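Local coordinates for protein CalU16 (Micromonospora echinospora, PDB 4FPW) that probably confers self-resistance to an enediyne antitumour antibiotic in its producing organism by self-sacrifice, and belongs to the AHA1 family, at residues L121-D133 and M162-A174. Numbering follows the deposited sequence.
Sequences LVEVGVGWEMALD and MMRISQERGEAWA
Trp173 and Arg169 of helix 161-177 pack against Glu129 and Asp133 of helix 118-138, the helix lying on the antiparallel sheet of this Bet v 1-like fold. The short helical segments run at 132° to each other with a closest axis approach of 8.9 Å, packed knobs-into-holes.

Trp173 NE1 donates to Glu129 OE1 at 2.6 Å. The carboxylate stands almost upright to the indole. NE1 approaches nearly in line with the C-O bond of OE1, but the hydrogen bond is bent (140° at the hydrogen). Glu129 OE2 lies 3.6 Å from Arg169 NE, well out of the guanidinium plane, so this salt bridge is one of charge alone. OE2 has a second partner in Arg8 of strand 7-15. Arg169 runs extended from CG to NE, which carries its guanidinium end-on to Asp133. Arg169 NH2 reaches the syn lone pair of Asp133 OD1 at 3.1 Å, and Arg169 NH1 binds Asp133 OD2 from above the carboxylate plane. These two bonds should limit rotation of the guanidinium.

Apolar contacts flank the salt bridges. Val126 fits among Ser166, Arg169, Gly170 and Trp173. Val126 CG1 is anti to the backbone N (chi1 176°), which turns Val126 CG2 to within 3.5 Å of Trp173 CD1. Met130 SE, of a selenomethionine, lies 3.9 Å from CE of selenomethionine Met162. Gly125 CA makes a CH-pi contact over the indole, 3.9 Å from the centroid of the Trp173 five-membered ring.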
ATOM      1  N   LEU A 121      -7.234  -1.995  10.227  1.00 47.50           N
ATOM      2  CA  LEU A 121      -5.983  -2.719   9.930  1.00 46.38           C
ATOM      3  C   LEU A 121      -6.267  -3.762   8.863  1.00 45.89           C
ATOM      4  O   LEU A 121      -5.736  -3.697   7.754  1.00 45.06           O
ATOM      5  CB  LEU A 121      -5.391  -3.417  11.159  1.00 46.60           C
ATOM      6  CG  LEU A 121      -4.364  -2.694  12.024  1.00 45.44           C
ATOM      7  CD1 LEU A 121      -3.766  -3.694  12.994  1.00 46.58           C
ATOM      8  CD2 LEU A 121      -3.266  -2.053  11.220  1.00 44.47           C
ATOM      9  N   VAL A 122      -7.135  -4.705   9.218  1.00 45.38           N
ATOM     10  CA  VAL A 122      -7.545  -5.769   8.326  1.00 45.07           C
ATOM     11  C   VAL A 122      -7.874  -5.161   6.964  1.00 46.99           C
ATOM     12  O   VAL A 122      -7.137  -5.395   5.991  1.00 47.06           O
ATOM     13  CB  VAL A 122      -8.768  -6.521   8.882  1.00 46.43           C
ATOM     14  CG1 VAL A 122      -9.145  -7.683   7.973  1.00 47.85           C
ATOM     15  CG2 VAL A 122      -8.493  -7.025  10.295  1.00 47.66           C
ATOM     16  N   GLU A 123      -8.929  -4.332   6.931  1.00 46.87           N
ATOM     17  CA  GLU A 123      -9.500  -3.751   5.700  1.00 46.72           C
ATOM     18  C   GLU A 123      -8.493  -3.234   4.690  1.00 45.43           C
ATOM     19  O   GLU A 123      -8.727  -3.259   3.479  1.00 45.85           O
ATOM     20  CB  GLU A 123     -10.442  -2.609   6.055  1.00 47.83           C
ATOM     21  CG  GLU A 123     -11.743  -3.102   6.657  1.00 49.90           C
ATOM     22  CD  GLU A 123     -12.627  -1.999   7.185  1.00 52.06           C
ATOM     23  OE1 GLU A 123     -12.201  -0.817   7.198  1.00 53.74           O
ATOM     24  OE2 GLU A 123     -13.762  -2.331   7.587  1.00 54.42           O
ATOM     25  N   VAL A 124      -7.370  -2.770   5.200  1.00 43.90           N
ATOM     26  CA  VAL A 124      -6.365  -2.124   4.396  1.00 43.06           C
ATOM     27  C   VAL A 124      -5.313  -3.145   3.918  1.00 42.60           C
ATOM     28  O   VAL A 124      -4.965  -3.181   2.730  1.00 43.22           O
ATOM     29  CB  VAL A 124      -5.818  -0.951   5.223  1.00 44.50           C
ATOM     30  CG1 VAL A 124      -4.347  -0.738   5.027  1.00 45.83           C
ATOM     31  CG2 VAL A 124      -6.604   0.315   4.901  1.00 45.63           C
ATOM     32  N   GLY A 125      -4.841  -3.994   4.829  1.00 41.13           N
ATOM     33  CA  GLY A 125      -3.994  -5.122   4.467  1.00 40.59           C
ATOM     34  C   GLY A 125      -4.582  -5.904   3.317  1.00 40.37           C
ATOM     35  O   GLY A 125      -3.914  -6.136   2.311  1.00 42.01           O
ATOM     36  N   VAL A 126      -5.846  -6.287   3.454  1.00 39.90           N
ATOM     37  CA  VAL A 126      -6.538  -7.009   2.402  1.00 40.19           C
ATOM     38  C   VAL A 126      -6.660  -6.149   1.143  1.00 40.12           C
ATOM     39  O   VAL A 126      -6.398  -6.617   0.054  1.00 41.20           O
ATOM     40  CB  VAL A 126      -7.938  -7.477   2.859  1.00 41.15           C
ATOM     41  CG1 VAL A 126      -8.682  -8.144   1.714  1.00 41.40           C
ATOM     42  CG2 VAL A 126      -7.837  -8.433   4.044  1.00 40.62           C
ATOM     43  N   GLY A 127      -7.029  -4.881   1.306  1.00 40.42           N
ATOM     44  CA  GLY A 127      -7.239  -3.989   0.187  1.00 39.09           C
ATOM     45  C   GLY A 127      -5.996  -3.766  -0.624  1.00 39.40           C
ATOM     46  O   GLY A 127      -6.057  -3.690  -1.851  1.00 40.19           O
ATOM     47  N   TRP A 128      -4.860  -3.654   0.041  1.00 40.15           N
ATOM     48  CA  TRP A 128      -3.599  -3.553  -0.696  1.00 42.43           C
ATOM     49  C   TRP A 128      -3.206  -4.854  -1.365  1.00 43.18           C
ATOM     50  O   TRP A 128      -2.646  -4.848  -2.460  1.00 44.68           O
ATOM     51  CB  TRP A 128      -2.462  -3.071   0.195  1.00 42.13           C
ATOM     52  CG  TRP A 128      -2.590  -1.635   0.455  1.00 42.86           C
ATOM     53  CD1 TRP A 128      -2.962  -1.055   1.617  1.00 42.48           C
ATOM     54  CD2 TRP A 128      -2.409  -0.574  -0.490  1.00 43.37           C
ATOM     55  NE1 TRP A 128      -3.006   0.297   1.469  1.00 41.96           N
ATOM     56  CE2 TRP A 128      -2.664   0.627   0.188  1.00 42.82           C
ATOM     57  CE3 TRP A 128      -2.019  -0.523  -1.836  1.00 44.24           C
ATOM     58  CZ2 TRP A 128      -2.556   1.883  -0.427  1.00 42.77           C
ATOM     59  CZ3 TRP A 128      -1.915   0.726  -2.454  1.00 43.88           C
ATOM     60  CH2 TRP A 128      -2.180   1.911  -1.742  1.00 43.09           C
ATOM     61  N   GLU A 129      -3.487  -5.970  -0.712  1.00 44.94           N
ATOM     62  CA  GLU A 129      -3.120  -7.262  -1.284  1.00 44.82           C
ATOM     63  C   GLU A 129      -3.838  -7.485  -2.596  1.00 45.72           C
ATOM     64  O   GLU A 129      -3.218  -7.928  -3.561  1.00 46.29           O
ATOM     65  CB  GLU A 129      -3.436  -8.393  -0.326  1.00 44.44           C
ATOM     66  CG  GLU A 129      -2.293  -8.730   0.606  1.00 43.36           C
ATOM     67  CD  GLU A 129      -2.646  -9.892   1.502  1.00 43.37           C
ATOM     68  OE1 GLU A 129      -3.313  -9.681   2.531  1.00 44.87           O
ATOM     69  OE2 GLU A 129      -2.297 -11.029   1.169  1.00 43.59           O
HETATM   70  N   MSE A 130      -5.134  -7.162  -2.632  1.00 46.49           N
HETATM   71  CA  MSE A 130      -5.932  -7.279  -3.860  1.00 47.53           C
HETATM   72  C   MSE A 130      -5.310  -6.421  -4.922  1.00 46.51           C
HETATM   73  O   MSE A 130      -5.160  -6.832  -6.076  1.00 47.39           O
HETATM   74  CB  MSE A 130      -7.359  -6.780  -3.669  1.00 50.98           C
HETATM   75  CG  MSE A 130      -8.162  -7.549  -2.618  1.00 55.15           C
HETATM   76 SE   MSE A 130      -8.452  -9.447  -3.125  1.00 60.74          SE
HETATM   77  CE  MSE A 130      -8.947  -9.897  -1.314  1.00 56.32           C
ATOM     78  N   ALA A 131      -4.936  -5.209  -4.538  1.00 44.20           N
ATOM     79  CA  ALA A 131      -4.342  -4.262  -5.468  1.00 43.88           C
ATOM     80  C   ALA A 131      -2.967  -4.706  -5.955  1.00 43.39           C
ATOM     81  O   ALA A 131      -2.639  -4.544  -7.137  1.00 43.64           O
ATOM     82  CB  ALA A 131      -4.244  -2.887  -4.828  1.00 43.70           C
ATOM     83  N   LEU A 132      -2.153  -5.233  -5.045  1.00 42.13           N
ATOM     84  CA  LEU A 132      -0.829  -5.719  -5.419  1.00 42.37           C
ATOM     85  C   LEU A 132      -0.909  -6.926  -6.372  1.00 43.86           C
ATOM     86  O   LEU A 132       0.019  -7.144  -7.145  1.00 42.84           O
ATOM     87  CB  LEU A 132       0.017  -6.013  -4.179  1.00 41.24           C
ATOM     88  CG  LEU A 132       0.467  -4.720  -3.478  1.00 39.72           C
ATOM     89  CD1 LEU A 132       1.011  -5.016  -2.096  1.00 39.12           C
ATOM     90  CD2 LEU A 132       1.491  -3.932  -4.294  1.00 38.66           C
ATOM     91  N   ASP A 133      -2.023  -7.669  -6.357  1.00 44.00           N
ATOM     92  CA  ASP A 133      -2.268  -8.687  -7.402  1.00 46.13           C
ATOM     93  C   ASP A 133      -2.166  -8.080  -8.779  1.00 46.57           C
ATOM     94  O   ASP A 133      -1.508  -8.642  -9.654  1.00 49.59           O
ATOM     95  CB  ASP A 133      -3.654  -9.335  -7.289  1.00 46.19           C
ATOM     96  CG  ASP A 133      -3.760 -10.296  -6.141  1.00 46.59           C
ATOM     97  OD1 ASP A 133      -2.756 -10.521  -5.428  1.00 48.48           O
ATOM     98  OD2 ASP A 133      -4.857 -10.848  -5.948  1.00 47.59           O
HETATM   99  N   MSE A 162     -13.307 -13.809  -5.986  1.00 59.25           N
HETATM  100  CA  MSE A 162     -12.597 -12.708  -5.328  1.00 57.67           C
HETATM  101  C   MSE A 162     -13.025 -12.548  -3.890  1.00 55.45           C
HETATM  102  O   MSE A 162     -12.209 -12.215  -3.042  1.00 52.17           O
HETATM  103  CB  MSE A 162     -12.786 -11.387  -6.085  1.00 60.37           C
HETATM  104  CG  MSE A 162     -12.309 -11.491  -7.538  1.00 63.57           C
HETATM  105 SE   MSE A 162     -10.353 -11.811  -7.588  1.00 67.74          SE
HETATM  106  CE  MSE A 162      -9.908 -10.140  -6.622  1.00 64.00           C
HETATM  107  N   MSE A 163     -14.302 -12.780  -3.596  1.00 55.94           N
HETATM  108  CA  MSE A 163     -14.778 -12.758  -2.220  1.00 56.10           C
HETATM  109  C   MSE A 163     -14.060 -13.784  -1.384  1.00 54.55           C
HETATM  110  O   MSE A 163     -13.686 -13.487  -0.241  1.00 53.81           O
HETATM  111  CB  MSE A 163     -16.273 -13.020  -2.153  1.00 61.20           C
HETATM  112  CG  MSE A 163     -17.059 -11.724  -2.332  1.00 64.86           C
HETATM  113 SE   MSE A 163     -18.996 -12.109  -2.303  1.00 76.44          SE
HETATM  114  CE  MSE A 163     -19.291 -12.050  -0.355  1.00 74.71           C
ATOM    115  N   ARG A 164     -13.850 -14.984  -1.937  1.00 53.01           N
ATOM    116  CA  ARG A 164     -13.149 -16.050  -1.231  1.00 51.16           C
ATOM    117  C   ARG A 164     -11.725 -15.631  -0.904  1.00 49.42           C
ATOM    118  O   ARG A 164     -11.280 -15.778   0.229  1.00 48.22           O
ATOM    119  CB  ARG A 164     -13.143 -17.327  -2.062  1.00 54.58           C
ATOM    120  CG  ARG A 164     -12.526 -18.518  -1.350  1.00 56.08           C
ATOM    121  CD  ARG A 164     -12.271 -19.696  -2.289  1.00 58.22           C
ATOM    122  NE  ARG A 164     -11.222 -19.479  -3.303  1.00 58.19           N
ATOM    123  CZ  ARG A 164      -9.938 -19.198  -3.054  1.00 57.62           C
ATOM    124  NH1 ARG A 164      -9.490 -19.025  -1.814  1.00 57.15           N
ATOM    125  NH2 ARG A 164      -9.083 -19.053  -4.063  1.00 57.54           N
ATOM    126  N   ILE A 165     -11.014 -15.097  -1.895  1.00 48.28           N
ATOM    127  CA  ILE A 165      -9.674 -14.550  -1.684  1.00 46.72           C
ATOM    128  C   ILE A 165      -9.684 -13.361  -0.699  1.00 46.88           C
ATOM    129  O   ILE A 165      -8.721 -13.153   0.043  1.00 45.48           O
ATOM    130  CB  ILE A 165      -9.036 -14.127  -3.018  1.00 47.37           C
ATOM    131  CG1 ILE A 165      -8.812 -15.361  -3.910  1.00 50.01           C
ATOM    132  CG2 ILE A 165      -7.726 -13.404  -2.779  1.00 45.98           C
ATOM    133  CD1 ILE A 165      -8.514 -15.046  -5.356  1.00 50.80           C
ATOM    134  N   SER A 166     -10.765 -12.578  -0.685  1.00 47.23           N
ATOM    135  CA  SER A 166     -10.884 -11.463   0.262  1.00 46.76           C
ATOM    136  C   SER A 166     -11.062 -12.011   1.649  1.00 47.01           C
ATOM    137  O   SER A 166     -10.429 -11.566   2.596  1.00 46.09           O
ATOM    138  CB  SER A 166     -12.027 -10.507  -0.149  1.00 47.47           C
ATOM    139  OG  SER A 166     -12.862 -10.143   0.947  1.00 49.49           O
ATOM    140  N   GLN A 167     -11.909 -13.013   1.744  1.00 49.05           N
ATOM    141  CA  GLN A 167     -12.262 -13.610   3.016  1.00 51.96           C
ATOM    142  C   GLN A 167     -11.134 -14.405   3.698  1.00 51.05           C
ATOM    143  O   GLN A 167     -10.974 -14.318   4.913  1.00 51.31           O
ATOM    144  CB  GLN A 167     -13.482 -14.478   2.780  1.00 55.10           C
ATOM    145  CG  GLN A 167     -13.856 -15.436   3.878  1.00 57.86           C
ATOM    146  CD  GLN A 167     -15.138 -16.124   3.503  1.00 60.83           C
ATOM    147  OE1 GLN A 167     -15.300 -16.541   2.351  1.00 60.59           O
ATOM    148  NE2 GLN A 167     -16.087 -16.197   4.443  1.00 63.20           N
ATOM    149  N   GLU A 168     -10.355 -15.165   2.934  1.00 51.58           N
ATOM    150  CA  GLU A 168      -9.176 -15.851   3.496  1.00 51.42           C
ATOM    151  C   GLU A 168      -8.192 -14.829   3.955  1.00 49.39           C
ATOM    152  O   GLU A 168      -7.762 -14.863   5.102  1.00 52.90           O
ATOM    153  CB  GLU A 168      -8.482 -16.747   2.480  1.00 51.94           C
ATOM    154  CG  GLU A 168      -9.230 -18.028   2.219  1.00 54.31           C
ATOM    155  CD  GLU A 168      -8.616 -18.852   1.105  1.00 56.44           C
ATOM    156  OE1 GLU A 168      -7.500 -18.532   0.633  1.00 54.92           O
ATOM    157  OE2 GLU A 168      -9.277 -19.824   0.686  1.00 58.64           O
ATOM    158  N   ARG A 169      -7.837 -13.913   3.059  1.00 47.54           N
ATOM    159  CA  ARG A 169      -6.875 -12.866   3.384  1.00 45.89           C
ATOM    160  C   ARG A 169      -7.306 -12.093   4.637  1.00 44.39           C
ATOM    161  O   ARG A 169      -6.485 -11.763   5.473  1.00 44.46           O
ATOM    162  CB  ARG A 169      -6.639 -11.934   2.186  1.00 45.72           C
ATOM    163  CG  ARG A 169      -5.788 -12.565   1.084  1.00 45.63           C
ATOM    164  CD  ARG A 169      -5.528 -11.624  -0.094  1.00 45.01           C
ATOM    165  NE  ARG A 169      -4.722 -12.232  -1.156  1.00 45.86           N
ATOM    166  CZ  ARG A 169      -4.567 -11.758  -2.399  1.00 46.75           C
ATOM    167  NH1 ARG A 169      -5.163 -10.636  -2.799  1.00 47.17           N
ATOM    168  NH2 ARG A 169      -3.796 -12.413  -3.260  1.00 46.51           N
ATOM    169  N   GLY A 170      -8.594 -11.836   4.789  1.00 44.92           N
ATOM    170  CA  GLY A 170      -9.092 -11.206   6.007  1.00 45.71           C
ATOM    171  C   GLY A 170      -8.845 -12.029   7.260  1.00 47.42           C
ATOM    172  O   GLY A 170      -8.480 -11.489   8.301  1.00 47.99           O
ATOM    173  N   GLU A 171      -9.052 -13.341   7.170  1.00 50.03           N
ATOM    174  CA  GLU A 171      -8.757 -14.241   8.299  1.00 51.20           C
ATOM    175  C   GLU A 171      -7.270 -14.197   8.699  1.00 50.52           C
ATOM    176  O   GLU A 171      -6.936 -14.198   9.886  1.00 52.29           O
ATOM    177  CB  GLU A 171      -9.177 -15.676   7.976  1.00 53.19           C
ATOM    178  CG  GLU A 171     -10.670 -15.931   8.129  1.00 54.69           C
ATOM    179  CD  GLU A 171     -11.124 -17.199   7.431  1.00 57.27           C
ATOM    180  OE1 GLU A 171     -10.274 -18.076   7.144  1.00 59.32           O
ATOM    181  OE2 GLU A 171     -12.339 -17.320   7.165  1.00 58.04           O
ATOM    182  N   ALA A 172      -6.388 -14.131   7.710  1.00 48.59           N
ATOM    183  CA  ALA A 172      -4.954 -14.018   7.972  1.00 49.09           C
ATOM    184  C   ALA A 172      -4.573 -12.749   8.728  1.00 48.46           C
ATOM    185  O   ALA A 172      -3.855 -12.811   9.728  1.00 51.93           O
ATOM    186  CB  ALA A 172      -4.176 -14.097   6.668  1.00 48.76           C
ATOM    187  N   TRP A 173      -5.048 -11.599   8.265  1.00 46.06           N
ATOM    188  CA  TRP A 173      -4.819 -10.350   8.994  1.00 44.51           C
ATOM    189  C   TRP A 173      -5.560 -10.337  10.349  1.00 46.40           C
ATOM    190  O   TRP A 173      -5.003  -9.919  11.367  1.00 46.43           O
ATOM    191  CB  TRP A 173      -5.254  -9.170   8.155  1.00 42.51           C
ATOM    192  CG  TRP A 173      -4.402  -8.915   6.971  1.00 39.57           C
ATOM    193  CD1 TRP A 173      -4.758  -9.055   5.670  1.00 38.84           C
ATOM    194  CD2 TRP A 173      -3.061  -8.442   6.972  1.00 38.30           C
ATOM    195  NE1 TRP A 173      -3.725  -8.681   4.850  1.00 37.28           N
ATOM    196  CE2 TRP A 173      -2.664  -8.309   5.627  1.00 37.48           C
ATOM    197  CE3 TRP A 173      -2.154  -8.107   7.979  1.00 38.23           C
ATOM    198  CZ2 TRP A 173      -1.399  -7.865   5.262  1.00 36.81           C
ATOM    199  CZ3 TRP A 173      -0.908  -7.657   7.618  1.00 38.19           C
ATOM    200  CH2 TRP A 173      -0.534  -7.547   6.262  1.00 37.31           C
ATOM    201  N   ALA A 174      -6.803 -10.813  10.365  1.00 47.62           N
ATOM    202  CA  ALA A 174      -7.573 -10.875  11.608  1.00 48.69           C
ATOM    203  C   ALA A 174      -6.847 -11.694  12.665  1.00 51.90           C
ATOM    204  O   ALA A 174      -6.794 -11.295  13.832  1.00 54.13           O
ATOM    205  CB  ALA A 174      -8.954 -11.448  11.363  1.00 48.43           C
TER